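PDB 3AF6: transcription termination factor FttA from Pyrococcus horikoshii, which probably terminates transcription by zinc-dependent cleavage of nascent RNA at the exit channel of RNA polymerase and then degrades the released transcript from its 5' end. Local coordinates for residues Thr365-Phe370 with Glu392-Gly397; Gly195-Val200 with Ile615-Glu620; Ser150-Ser155 with Ile462-Ala467; Thr255-Asp260 with Val289-Asp294. All blocks are in the same frame, centred on the assembly; numbering follows the deposited sequence.

From the N terminus, 150-155 opens interaction 3 in the KH region, and 195-200 opens interaction 2 between two strands of the first metallo-beta-lactamase sheet. Two short loops then close in series: interaction 4 (255-260 with 289-294), joining the zinc-binding loop to helix 282-301, and interaction 1 (365-370 with 392-397), joining loops that follow neighbouring parallel strands. Both nest inside the two long loops. Interaction 3 closes at 462-467 in the beta-CASP region and interaction 2 at 615-620 in the C-terminal metallo-beta-lactamase part, so these two cross. Interactions 1, 2 and 4 share one zinc; interaction 3 packs behind interaction 4 through L290.

Interaction 1 (Thr365-Phe370 with Glu392-Gly397). With ZN (zinc ion), chain J.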
loop_
_atom_site.group_PDB
_atom_site.type_symbol
_atom_site.label_atom_id
_atom_site.label_comp_id
_atom_site.label_asym_id
_atom_site.label_seq_id
_atom_site.Cartn_x
_atom_site.Cartn_y
_atom_site.Cartn_z
ATOM N N THR A 365 5.418 -10.703 6.793
ATOM C CA THR A 365 5.697 -9.369 7.246
ATOM C C THR A 365 5.790 -8.206 6.252
ATOM O O THR A 365 5.406 -7.079 6.581
ATOM C CB THR A 365 6.962 -9.438 8.069
ATOM O OG1 THR A 365 6.683 -8.968 9.383
ATOM C CG2 THR A 365 8.052 -8.644 7.452
ATOM N N GLY A 366 6.275 -8.460 5.040
ATOM C CA GLY A 366 6.435 -7.362 4.107
ATOM C C GLY A 366 7.485 -6.486 4.778
ATOM O O GLY A 366 8.369 -6.991 5.472
ATOM N N ASP A 367 7.426 -5.179 4.587
ATOM C CA ASP A 367 8.395 -4.335 5.262
ATOM C C ASP A 367 7.677 -3.828 6.498
ATOM O O ASP A 367 6.485 -3.498 6.436
ATOM C CB ASP A 367 8.816 -3.174 4.367
ATOM C CG ASP A 367 9.807 -3.590 3.302
ATOM O OD1 ASP A 367 9.910 -2.879 2.290
ATOM O OD2 ASP A 367 10.495 -4.618 3.475
ATOM N N PHE A 368 8.384 -3.789 7.624
ATOM C CA PHE A 368 7.774 -3.322 8.857
ATOM C C PHE A 368 8.725 -2.585 9.772
ATOM O O PHE A 368 9.940 -2.713 9.678
ATOM C CB PHE A 368 7.124 -4.484 9.627
ATOM C CG PHE A 368 8.106 -5.387 10.339
ATOM C CD1 PHE A 368 8.806 -6.373 9.640
ATOM C CD2 PHE A 368 8.294 -5.275 11.724
ATOM C CE1 PHE A 368 9.667 -7.238 10.298
ATOM C CE2 PHE A 368 9.161 -6.141 12.398
ATOM C CZ PHE A 368 9.847 -7.127 11.684
ATOM N N LYS A 369 8.142 -1.802 10.663
ATOM C CA LYS A 369 8.900 -1.018 11.625
ATOM C C LYS A 369 8.311 -1.417 12.989
ATOM O O LYS A 369 7.093 -1.545 13.125
ATOM C CB LYS A 369 8.697 0.476 11.314
ATOM C CG LYS A 369 9.574 1.442 12.096
ATOM C CD LYS A 369 11.056 1.328 11.765
ATOM C CE LYS A 369 11.872 2.153 12.764
ATOM N NZ LYS A 369 13.321 2.223 12.462
ATOM N N PHE A 370 9.153 -1.640 13.994
ATOM C CA PHE A 370 8.607 -2.056 15.289
ATOM C C PHE A 370 8.808 -1.082 16.459
ATOM O O PHE A 370 9.034 -1.488 17.598
ATOM C CB PHE A 370 9.128 -3.453 15.651
ATOM C CG PHE A 370 8.255 -4.198 16.633
ATOM C CD1 PHE A 370 6.862 -4.166 16.511
ATOM C CD2 PHE A 370 8.827 -4.949 17.668
ATOM C CE1 PHE A 370 6.050 -4.869 17.402
ATOM C CE2 PHE A 370 8.029 -5.653 18.564
ATOM C CZ PHE A 370 6.632 -5.616 18.434
ATOM N N GLU A 392 11.014 -9.753 6.947
ATOM C CA GLU A 392 12.033 -9.056 6.176
ATOM C C GLU A 392 13.377 -9.009 6.925
ATOM O O GLU A 392 13.429 -9.242 8.129
ATOM C CB GLU A 392 11.555 -7.643 5.827
ATOM C CG GLU A 392 11.435 -6.695 6.996
ATOM C CD GLU A 392 11.994 -5.309 6.680
ATOM O OE1 GLU A 392 13.211 -5.211 6.428
ATOM O OE2 GLU A 392 11.221 -4.322 6.687
ATOM N N SER A 393 14.458 -8.715 6.207
ATOM C CA SER A 393 15.787 -8.669 6.809
ATOM C C SER A 393 16.644 -7.518 6.290
ATOM O O SER A 393 17.871 -7.600 6.329
ATOM C CB SER A 393 16.538 -9.975 6.527
ATOM O OG SER A 393 15.671 -11.098 6.572
ATOM N N THR A 394 16.019 -6.455 5.801
ATOM C CA THR A 394 16.774 -5.326 5.276
ATOM C C THR A 394 17.932 -4.931 6.196
ATOM O O THR A 394 19.023 -4.612 5.727
ATOM C CB THR A 394 15.881 -4.096 5.071
ATOM O OG1 THR A 394 14.649 -4.488 4.461
ATOM C CG2 THR A 394 16.577 -3.102 4.159
ATOM N N TYR A 395 17.701 -4.939 7.504
ATOM C CA TYR A 395 18.761 -4.592 8.444
ATOM C C TYR A 395 19.030 -5.795 9.349
ATOM O O TYR A 395 19.300 -5.653 10.547
ATOM C CB TYR A 395 18.362 -3.365 9.267
ATOM C CG TYR A 395 18.397 -2.071 8.480
ATOM C CD1 TYR A 395 17.420 -1.779 7.529
ATOM C CD2 TYR A 395 19.441 -1.151 8.652
ATOM C CE1 TYR A 395 17.484 -0.606 6.769
ATOM C CE2 TYR A 395 19.513 0.013 7.897
ATOM C CZ TYR A 395 18.535 0.282 6.958
ATOM O OH TYR A 395 18.605 1.430 6.195
ATOM N N GLY A 396 18.967 -6.984 8.748
ATOM C CA GLY A 396 19.184 -8.218 9.477
ATOM C C GLY A 396 20.596 -8.449 9.983
ATOM O O GLY A 396 20.824 -9.362 10.785
ATOM N N GLY A 397 21.543 -7.640 9.521
ATOM C CA GLY A 397 22.918 -7.785 9.961
ATOM C C GLY A 397 23.046 -7.545 11.453
ATOM O O GLY A 397 22.217 -6.847 12.052
HETATM ZN ZN ZN J . 10.583 -3.565 -0.049
#
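E392 reaches across to the loop 365-370. E392 CB lies 3.3 Å from the carbonyl O of G366. From there the first torsion sets CG between the backbone N and the carbonyl carbon (chi1 68°), and E392 CG packs 3.7 Å from CD1 of F368 and 3.9 Å from CG2 of T365. The chain bends at its second torsion and brings OE2 to the backbone of F368. E392 OE2 accepts from F368 N at 3.0 Å with an N-H...O angle of 152°, using the lone pair directed away from OE1; H594 gives OE2 a further hydrogen bond. E392 OE1 turns back to its own segment and accepts from T394 N at 3.1 Å, nearly along the C-O axis, and from T394 OG1, which comes from above the carboxylate plane. T394 stands in a type I turn, S393 to G396.

The segments follow strands 360-364 and 388-392, parallel neighbours in one sheet of the metallo-beta-lactamase fold, and D367 is the aspartate that binds both zincs. D367 OD1 is 2.5 Å from one zinc, while D367 OD2 lies 3.3 Å from E392 OE2, the carboxylate planes 49° apart. These two acceptors are not hydrogen-bonded to each other; the zinc on D367 OD1 and the donors to the E392 carboxylate probably ease their repulsion, and donors on both oxygens fix the rotation of E392.

Interaction 2 (Gly195-Val200 with Ile615-Glu620); sequences GGFREV and ITVHGE. With ZN (zinc ion), chain J.
H618 N donates to G196 O at 2.9 Å with an N-H...O angle of 151°, the main direct hydrogen bond between the segments. One residue on, G619 N gives a weak bond to E199 O, and H618 CA also approaches that oxygen, 3.3 Å away, in a CA-H...O contact. A water bridges the backbones as well, accepting from R198 N and donating to T616 O. Inside 195-200, E199 turns its carboxylate back on the chain: OE2 accepts from G196 N at 2.7 Å, nearly straight at 169°, through the lone pair facing away from OE1, and it also meets R202 in a salt bridge and N644 in a hydrogen bond. The tight loop that presents G196 O is thereby tied to itself.

This loop joins strands 189-193 and 204-209 of one sheet, whereas 615-617 belongs to a strand of the other, so the contact spans the two sheets of the metallo-beta-lactamase sandwich. H618, following V617, binds zinc through NE2 at 2.5 Å, completing a site with D260, H261 and D367; both backbone bonds fall at or beside this ligand.

Outside the polar core, V617 CG1 sits over one face of the F197 ring, 3.8 Å from its centroid and offset toward the rim, in a CH-pi contact. Having CG1 anti to the carbonyl carbon (chi1 -59°) aims that methyl at the ring. The two methyls of V200 meet different residues: V200 CG2 lies 3.8 Å from G619 CA, and V200 CG1 approaches H618 CE1 obliquely at 4.1 Å.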
loop_
_atom_site.group_PDB
_atom_site.type_symbol
_atom_site.label_atom_id
_atom_site.label_comp_id
_atom_site.label_asym_id
_atom_site.label_seq_id
_atom_site.Cartn_x
_atom_site.Cartn_y
_atom_site.Cartn_z
ATOM N N GLY A 195 10.912 -14.276 -5.929
ATOM C CA GLY A 195 11.761 -13.101 -5.890
ATOM C C GLY A 195 11.705 -12.433 -4.534
ATOM O O GLY A 195 10.653 -12.388 -3.892
ATOM N N GLY A 196 12.830 -11.897 -4.086
ATOM C CA GLY A 196 12.838 -11.256 -2.789
ATOM C C GLY A 196 13.371 -12.176 -1.707
ATOM O O GLY A 196 13.305 -11.855 -0.521
ATOM N N PHE A 197 13.862 -13.343 -2.100
ATOM C CA PHE A 197 14.449 -14.261 -1.132
ATOM C C PHE A 197 15.943 -14.034 -1.291
ATOM O O PHE A 197 16.443 -13.991 -2.413
ATOM C CB PHE A 197 14.079 -15.715 -1.451
ATOM C CG PHE A 197 12.726 -16.133 -0.927
ATOM C CD1 PHE A 197 11.675 -15.218 -0.843
ATOM C CD2 PHE A 197 12.502 -17.450 -0.525
ATOM C CE1 PHE A 197 10.414 -15.607 -0.363
ATOM C CE2 PHE A 197 11.243 -17.857 -0.042
ATOM C CZ PHE A 197 10.194 -16.931 0.039
ATOM N N ARG A 198 16.645 -13.853 -0.177
ATOM C CA ARG A 198 18.088 -13.604 -0.195
ATOM C C ARG A 198 18.475 -12.394 -1.047
ATOM O O ARG A 198 19.599 -12.293 -1.534
ATOM C CB ARG A 198 18.853 -14.843 -0.677
ATOM C CG ARG A 198 19.179 -15.841 0.431
ATOM C CD ARG A 198 20.084 -16.967 -0.074
ATOM N NE ARG A 198 20.165 -18.080 0.868
ATOM C CZ ARG A 198 21.008 -18.142 1.897
ATOM N NH1 ARG A 198 21.867 -17.147 2.119
ATOM N NH2 ARG A 198 20.978 -19.191 2.716
ATOM N N GLU A 199 17.535 -11.471 -1.210
ATOM C CA GLU A 199 17.779 -10.270 -1.992
ATOM C C GLU A 199 16.732 -9.225 -1.607
ATOM O O GLU A 199 15.716 -9.550 -1.006
ATOM C CB GLU A 199 17.683 -10.592 -3.495
ATOM C CG GLU A 199 16.287 -10.403 -4.110
ATOM C CD GLU A 199 16.101 -11.085 -5.470
ATOM O OE1 GLU A 199 17.001 -11.017 -6.334
ATOM O OE2 GLU A 199 15.028 -11.684 -5.684
ATOM N N VAL A 200 17.004 -7.966 -1.924
ATOM C CA VAL A 200 16.052 -6.891 -1.673
ATOM C C VAL A 200 15.432 -6.670 -3.053
ATOM O O VAL A 200 16.134 -6.723 -4.066
ATOM C CB VAL A 200 16.771 -5.592 -1.232
ATOM C CG1 VAL A 200 15.826 -4.416 -1.337
ATOM C CG2 VAL A 200 17.276 -5.724 0.201
ATOM N N ILE A 615 11.098 -17.701 8.645
ATOM C CA ILE A 615 11.802 -17.676 7.373
ATOM C C ILE A 615 12.182 -16.228 7.084
ATOM O O ILE A 615 11.317 -15.368 6.913
ATOM C CB ILE A 615 10.901 -18.238 6.238
ATOM C CG1 ILE A 615 10.501 -19.680 6.573
ATOM C CG2 ILE A 615 11.631 -18.196 4.911
ATOM C CD1 ILE A 615 9.448 -20.258 5.648
ATOM N N THR A 616 13.481 -15.959 7.061
ATOM C CA THR A 616 13.967 -14.618 6.805
ATOM C C THR A 616 14.177 -14.369 5.313
ATOM O O THR A 616 14.787 -15.177 4.606
ATOM C CB THR A 616 15.278 -14.372 7.548
ATOM O OG1 THR A 616 16.244 -15.335 7.128
ATOM C CG2 THR A 616 15.063 -14.496 9.042
ATOM N N VAL A 617 13.672 -13.230 4.852
ATOM C CA VAL A 617 13.770 -12.846 3.454
ATOM C C VAL A 617 13.979 -11.346 3.329
ATOM O O VAL A 617 14.204 -10.655 4.322
ATOM C CB VAL A 617 12.471 -13.203 2.693
ATOM C CG1 VAL A 617 12.208 -14.699 2.778
ATOM C CG2 VAL A 617 11.295 -12.415 3.269
ATOM N N HIS A 618 13.910 -10.858 2.091
ATOM C CA HIS A 618 14.040 -9.432 1.788
ATOM C C HIS A 618 15.232 -8.766 2.488
ATOM O O HIS A 618 15.066 -7.937 3.375
ATOM C CB HIS A 618 12.734 -8.733 2.176
ATOM C CG HIS A 618 12.617 -7.326 1.679
ATOM N ND1 HIS A 618 13.415 -6.301 2.140
ATOM C CD2 HIS A 618 11.765 -6.765 0.788
ATOM C CE1 HIS A 618 13.062 -5.170 1.557
ATOM N NE2 HIS A 618 12.062 -5.424 0.733
ATOM N N GLY A 619 16.430 -9.144 2.073
ATOM C CA GLY A 619 17.636 -8.579 2.645
ATOM C C GLY A 619 18.821 -9.084 1.848
ATOM O O GLY A 619 18.704 -10.071 1.140
ATOM N N GLU A 620 19.956 -8.408 1.919
ATOM C CA GLU A 620 21.120 -8.902 1.206
ATOM C C GLU A 620 21.326 -10.329 1.714
ATOM O O GLU A 620 20.929 -10.673 2.834
ATOM C CB GLU A 620 22.339 -8.030 1.498
ATOM C CG GLU A 620 22.190 -6.618 0.959
ATOM C CD GLU A 620 23.331 -5.698 1.365
ATOM O OE1 GLU A 620 23.163 -4.465 1.220
ATOM O OE2 GLU A 620 24.388 -6.199 1.826
HETATM ZN ZN ZN J . 10.583 -3.565 -0.049
HETATM O O HOH W 1 15.564 -15.238 2.044
#

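Interaction 3 (Ser150-Ser155 with Ile462-Ala467)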
loop_
_atom_site.group_PDB
_atom_site.type_symbol
_atom_site.label_atom_id
_atom_site.label_comp_id
_atom_site.label_asym_id
_atom_site.label_seq_id
_atom_site.Cartn_x
_atom_site.Cartn_y
_atom_site.Cartn_z
ATOM N N SER A 150 -7.023 14.786 -4.252
ATOM C CA SER A 150 -6.165 13.838 -4.956
ATOM C C SER A 150 -6.662 13.432 -6.335
ATOM O O SER A 150 -7.742 12.854 -6.470
ATOM C CB SER A 150 -5.989 12.572 -4.105
ATOM O OG SER A 150 -5.576 11.461 -4.890
ATOM N N GLN A 151 -5.867 13.725 -7.358
ATOM C CA GLN A 151 -6.227 13.349 -8.719
ATOM C C GLN A 151 -6.436 11.843 -8.720
ATOM O O GLN A 151 -7.394 11.327 -9.302
ATOM C CB GLN A 151 -5.095 13.702 -9.697
ATOM C CG GLN A 151 -5.080 15.149 -10.190
ATOM C CD GLN A 151 -3.727 15.845 -9.996
ATOM O OE1 GLN A 151 -3.452 16.422 -8.933
ATOM N NE2 GLN A 151 -2.878 15.788 -11.022
ATOM N N THR A 152 -5.528 11.151 -8.036
ATOM C CA THR A 152 -5.551 9.699 -7.942
ATOM C C THR A 152 -6.850 9.132 -7.402
ATOM O O THR A 152 -7.442 8.253 -8.018
ATOM C CB THR A 152 -4.413 9.188 -7.060
ATOM O OG1 THR A 152 -3.213 9.893 -7.383
ATOM C CG2 THR A 152 -4.189 7.705 -7.295
ATOM N N ILE A 153 -7.287 9.619 -6.246
ATOM C CA ILE A 153 -8.520 9.123 -5.644
ATOM C C ILE A 153 -9.721 9.428 -6.530
ATOM O O ILE A 153 -10.628 8.604 -6.676
ATOM C CB ILE A 153 -8.737 9.744 -4.248
ATOM C CG1 ILE A 153 -7.709 9.158 -3.270
ATOM C CG2 ILE A 153 -10.166 9.506 -3.786
ATOM C CD1 ILE A 153 -7.599 9.890 -1.964
ATOM N N TYR A 154 -9.714 10.615 -7.122
ATOM C CA TYR A 154 -10.791 11.036 -7.999
ATOM C C TYR A 154 -10.824 10.130 -9.218
ATOM O O TYR A 154 -11.893 9.688 -9.650
ATOM C CB TYR A 154 -10.576 12.497 -8.415
ATOM C CG TYR A 154 -11.452 12.988 -9.553
ATOM C CD1 TYR A 154 -11.014 12.915 -10.882
ATOM C CD2 TYR A 154 -12.704 13.557 -9.301
ATOM C CE1 TYR A 154 -11.800 13.401 -11.931
ATOM C CE2 TYR A 154 -13.499 14.044 -10.339
ATOM C CZ TYR A 154 -13.043 13.966 -11.652
ATOM O OH TYR A 154 -13.825 14.455 -12.679
ATOM N N SER A 155 -9.648 9.841 -9.765
ATOM C CA SER A 155 -9.566 8.983 -10.935
ATOM C C SER A 155 -10.102 7.582 -10.651
ATOM O O SER A 155 -10.891 7.044 -11.424
ATOM C CB SER A 155 -8.128 8.888 -11.424
ATOM O OG SER A 155 -8.088 8.161 -12.636
ATOM N N ILE A 462 5.272 13.761 -4.727
ATOM C CA ILE A 462 5.338 13.682 -3.275
ATOM C C ILE A 462 4.106 14.381 -2.711
ATOM O O ILE A 462 3.524 13.936 -1.724
ATOM C CB ILE A 462 6.567 14.418 -2.717
ATOM C CG1 ILE A 462 7.844 13.665 -3.079
ATOM C CG2 ILE A 462 6.422 14.601 -1.217
ATOM C CD1 ILE A 462 9.096 14.289 -2.486
ATOM N N TRP A 463 3.715 15.486 -3.339
ATOM C CA TRP A 463 2.551 16.226 -2.882
ATOM C C TRP A 463 1.284 15.434 -3.148
ATOM O O TRP A 463 0.395 15.362 -2.300
ATOM C CB TRP A 463 2.471 17.583 -3.573
ATOM C CG TRP A 463 1.349 18.441 -3.053
ATOM C CD1 TRP A 463 0.200 18.781 -3.711
ATOM C CD2 TRP A 463 1.267 19.054 -1.757
ATOM N NE1 TRP A 463 -0.589 19.569 -2.907
ATOM C CE2 TRP A 463 0.040 19.752 -1.704
ATOM C CE3 TRP A 463 2.110 19.079 -0.638
ATOM C CZ2 TRP A 463 -0.364 20.470 -0.577
ATOM C CZ3 TRP A 463 1.708 19.792 0.482
ATOM C CH2 TRP A 463 0.481 20.481 0.503
ATOM N N GLU A 464 1.205 14.833 -4.327
ATOM C CA GLU A 464 0.048 14.025 -4.687
ATOM C C GLU A 464 -0.082 12.925 -3.636
ATOM O O GLU A 464 -1.174 12.667 -3.127
ATOM C CB GLU A 464 0.248 13.440 -6.089
ATOM C CG GLU A 464 -0.918 12.652 -6.669
ATOM C CD GLU A 464 -2.266 13.080 -6.127
ATOM O OE1 GLU A 464 -2.460 14.294 -5.869
ATOM O OE2 GLU A 464 -3.141 12.194 -5.973
ATOM N N ALA A 465 1.044 12.308 -3.280
ATOM C CA ALA A 465 1.049 11.243 -2.282
ATOM C C ALA A 465 0.606 11.772 -0.922
ATOM O O ALA A 465 -0.126 11.099 -0.184
ATOM C CB ALA A 465 2.437 10.632 -2.170
ATOM N N THR A 466 1.057 12.979 -0.590
ATOM C CA THR A 466 0.693 13.573 0.687
ATOM C C THR A 466 -0.814 13.786 0.743
ATOM O O THR A 466 -1.410 13.725 1.811
ATOM C CB THR A 466 1.404 14.916 0.915
ATOM O OG1 THR A 466 2.823 14.733 0.822
ATOM C CG2 THR A 466 1.065 15.464 2.293
ATOM N N ALA A 467 -1.437 14.022 -0.404
ATOM C CA ALA A 467 -2.882 14.233 -0.406
ATOM C C ALA A 467 -3.576 12.956 0.039
ATOM O O ALA A 467 -4.501 12.984 0.848
ATOM C CB ALA A 467 -3.380 14.646 -1.814
#
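E464 buries the most surface here, and all its hydrogen bonds across the contact go to one oxygen, OE2, set against the first turn of helix 151-161. The side chain leaves with CG anti to the backbone N (chi1 -175°) and bends at its second torsion, which carries the carboxylate across to the neighbouring helix. S150 OG donates to E464 OE2 at 2.8 Å on the syn side, that of the other oxygen. T152 OG1 donates to E464 OE2 at 2.7 Å from the anti side, 22° out of the carboxylate plane, and T152 N adds a weak bond.

S150, second in buried area, has a double role. As the N-cap of its helix it accepts from I153 N at 2.9 Å (N-H...O angle 171°) with the same OG that donates to E464. A carboxylate beside the start of a helix would be expected to interact well with the helix dipole. A467, one turn after E464, adds apolar packing, its CB 4.0 Å from S150 CB.

The contact joins helix 151-161 of the KH region to the beta-CASP helix 462-471. L290 of helix 282-301 touches both T152 and E464, I468 packs on S150 and T152, and L148 lies against A467.

Interaction 4 (Thr255-Asp260 with Val289-Asp294). With ZN (zinc ion), chain I; ZN (zinc ion), chain J.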
loop_
_atom_site.group_PDB
_atom_site.type_symbol
_atom_site.label_atom_id
_atom_site.label_comp_id
_atom_site.label_asym_id
_atom_site.label_seq_id
_atom_site.Cartn_x
_atom_site.Cartn_y
_atom_site.Cartn_z
ATOM N N THR A 255 1.406 -6.255 0.285
ATOM C CA THR A 255 1.741 -5.754 1.620
ATOM C C THR A 255 1.733 -4.221 1.667
ATOM O O THR A 255 1.207 -3.624 2.618
ATOM C CB THR A 255 3.135 -6.235 2.082
ATOM O OG1 THR A 255 4.145 -5.695 1.223
ATOM C CG2 THR A 255 3.209 -7.741 2.053
ATOM N N HIS A 256 2.351 -3.588 0.670
ATOM C CA HIS A 256 2.370 -2.135 0.603
ATOM C C HIS A 256 2.666 -1.598 -0.788
ATOM O O HIS A 256 3.108 -2.325 -1.673
ATOM C CB HIS A 256 3.309 -1.526 1.642
ATOM C CG HIS A 256 4.765 -1.746 1.379
ATOM N ND1 HIS A 256 5.407 -2.931 1.676
ATOM C CD2 HIS A 256 5.725 -0.899 0.936
ATOM C CE1 HIS A 256 6.700 -2.800 1.438
ATOM N NE2 HIS A 256 6.919 -1.577 0.989
ATOM N N ALA A 257 2.417 -0.312 -0.969
ATOM C CA ALA A 257 2.542 0.334 -2.261
ATOM C C ALA A 257 3.859 0.441 -3.031
ATOM O O ALA A 257 3.822 0.630 -4.248
ATOM C CB ALA A 257 1.914 1.706 -2.164
ATOM N N HIS A 258 5.013 0.335 -2.380
ATOM C CA HIS A 258 6.259 0.472 -3.125
ATOM C C HIS A 258 6.388 -0.468 -4.320
ATOM O O HIS A 258 5.839 -1.571 -4.328
ATOM C CB HIS A 258 7.452 0.344 -2.186
ATOM C CG HIS A 258 7.708 1.583 -1.387
ATOM N ND1 HIS A 258 8.569 1.616 -0.312
ATOM C CD2 HIS A 258 7.210 2.837 -1.507
ATOM C CE1 HIS A 258 8.590 2.837 0.198
ATOM N NE2 HIS A 258 7.774 3.597 -0.510
ATOM N N LEU A 259 7.111 -0.006 -5.336
ATOM C CA LEU A 259 7.299 -0.757 -6.575
ATOM C C LEU A 259 7.948 -2.128 -6.399
ATOM O O LEU A 259 7.721 -3.042 -7.200
ATOM C CB LEU A 259 8.118 0.077 -7.574
ATOM C CG LEU A 259 7.500 1.372 -8.124
ATOM C CD1 LEU A 259 8.498 2.021 -9.062
ATOM C CD2 LEU A 259 6.196 1.101 -8.851
ATOM N N ASP A 260 8.762 -2.270 -5.363
ATOM C CA ASP A 260 9.422 -3.533 -5.111
ATOM C C ASP A 260 8.500 -4.534 -4.419
ATOM O O ASP A 260 8.964 -5.532 -3.877
ATOM C CB ASP A 260 10.678 -3.314 -4.280
ATOM C CG ASP A 260 10.404 -2.550 -2.996
ATOM O OD1 ASP A 260 11.346 -2.411 -2.184
ATOM O OD2 ASP A 260 9.256 -2.083 -2.791
ATOM N N VAL A 289 -1.233 2.618 -7.251
ATOM C CA VAL A 289 -1.709 3.131 -8.529
ATOM C C VAL A 289 -0.929 4.394 -8.840
ATOM O O VAL A 289 -0.572 4.645 -9.984
ATOM C CB VAL A 289 -3.209 3.459 -8.484
ATOM C CG1 VAL A 289 -3.569 4.418 -9.604
ATOM C CG2 VAL A 289 -4.012 2.186 -8.637
ATOM N N LEU A 290 -0.654 5.188 -7.816
ATOM C CA LEU A 290 0.099 6.406 -8.031
ATOM C C LEU A 290 1.526 6.097 -8.457
ATOM O O LEU A 290 2.003 6.611 -9.473
ATOM C CB LEU A 290 0.143 7.257 -6.762
ATOM C CG LEU A 290 1.058 8.472 -6.931
ATOM C CD1 LEU A 290 0.459 9.370 -8.005
ATOM C CD2 LEU A 290 1.220 9.223 -5.622
ATOM N N LEU A 291 2.204 5.258 -7.677
ATOM C CA LEU A 291 3.589 4.911 -7.965
ATOM C C LEU A 291 3.782 4.233 -9.309
ATOM O O LEU A 291 4.840 4.373 -9.923
ATOM C CB LEU A 291 4.165 4.036 -6.857
ATOM C CG LEU A 291 4.252 4.726 -5.496
ATOM C CD1 LEU A 291 4.841 3.753 -4.488
ATOM C CD2 LEU A 291 5.099 5.982 -5.587
ATOM N N GLN A 292 2.766 3.507 -9.761
ATOM C CA GLN A 292 2.825 2.822 -11.048
ATOM C C GLN A 292 2.750 3.807 -12.222
ATOM O O GLN A 292 3.473 3.659 -13.218
ATOM C CB GLN A 292 1.693 1.789 -11.157
ATOM C CG GLN A 292 1.902 0.566 -10.291
ATOM C CD GLN A 292 0.640 -0.250 -10.102
ATOM O OE1 GLN A 292 0.648 -1.277 -9.418
ATOM N NE2 GLN A 292 -0.454 0.200 -10.706
ATOM N N LYS A 293 1.871 4.802 -12.116
ATOM C CA LYS A 293 1.748 5.787 -13.177
ATOM C C LYS A 293 3.029 6.591 -13.169
ATOM O O LYS A 293 3.595 6.898 -14.216
ATOM C CB LYS A 293 0.537 6.696 -12.950
ATOM C CG LYS A 293 -0.771 6.110 -13.482
ATOM C CD LYS A 293 -1.969 7.039 -13.242
ATOM C CE LYS A 293 -3.051 6.911 -14.341
ATOM N NZ LYS A 293 -3.690 5.561 -14.458
ATOM N N ASP A 294 3.495 6.909 -11.972
ATOM C CA ASP A 294 4.718 7.668 -11.815
ATOM C C ASP A 294 5.873 6.895 -12.464
ATOM O O ASP A 294 6.746 7.481 -13.103
ATOM C CB ASP A 294 4.983 7.881 -10.320
ATOM C CG ASP A 294 6.186 8.759 -10.052
ATOM O OD1 ASP A 294 6.720 8.694 -8.921
ATOM O OD2 ASP A 294 6.591 9.521 -10.959
HETATM ZN ZN ZN I . 8.803 -0.382 1.242
HETATM ZN ZN ZN J . 10.583 -3.565 -0.049
#
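L291 of helix 282-301 faces the metal-binding loop, and its CD1 does most of the touching. L291 CD1 lies 3.3 Å from A257 O and 4.3 Å from A257 CB, and it meets the H258 ring at its edge, in the ring plane, 3.9 Å from H258 CD2. Alongside, L259 returns the contact: L259 CD2 rests 3.7 Å from L291 O and 4.1 Å from L291 CB.

Behind this apolar layer stand the zinc ligands of the sequence HAHLDH, the signature HxHxDH motif of metallo-beta-lactamases. H256 NE2 and H258 ND1 hold one zinc, the former at 2.2 Å, together with H344 and D367; D260 OD1 binds the other at 2.5 Å, with H261, H618 and the shared D367. The rings are oriented by second-shell partners. H256, with CG between the backbone N and the carbonyl carbon (chi1 70°), donates from ND1 to T255 OG1, which is tilted 29° from the ring plane, while H258 NE2 is hydrogen-bonded to V433 O.

No hydrogen bond crosses between the segments. Both ring nitrogens of H258 are engaged, ND1 by zinc and NE2 by the V433 carbonyl, so the L291 methyl meets a carbon of the ring edge and the contact is purely van der Waals.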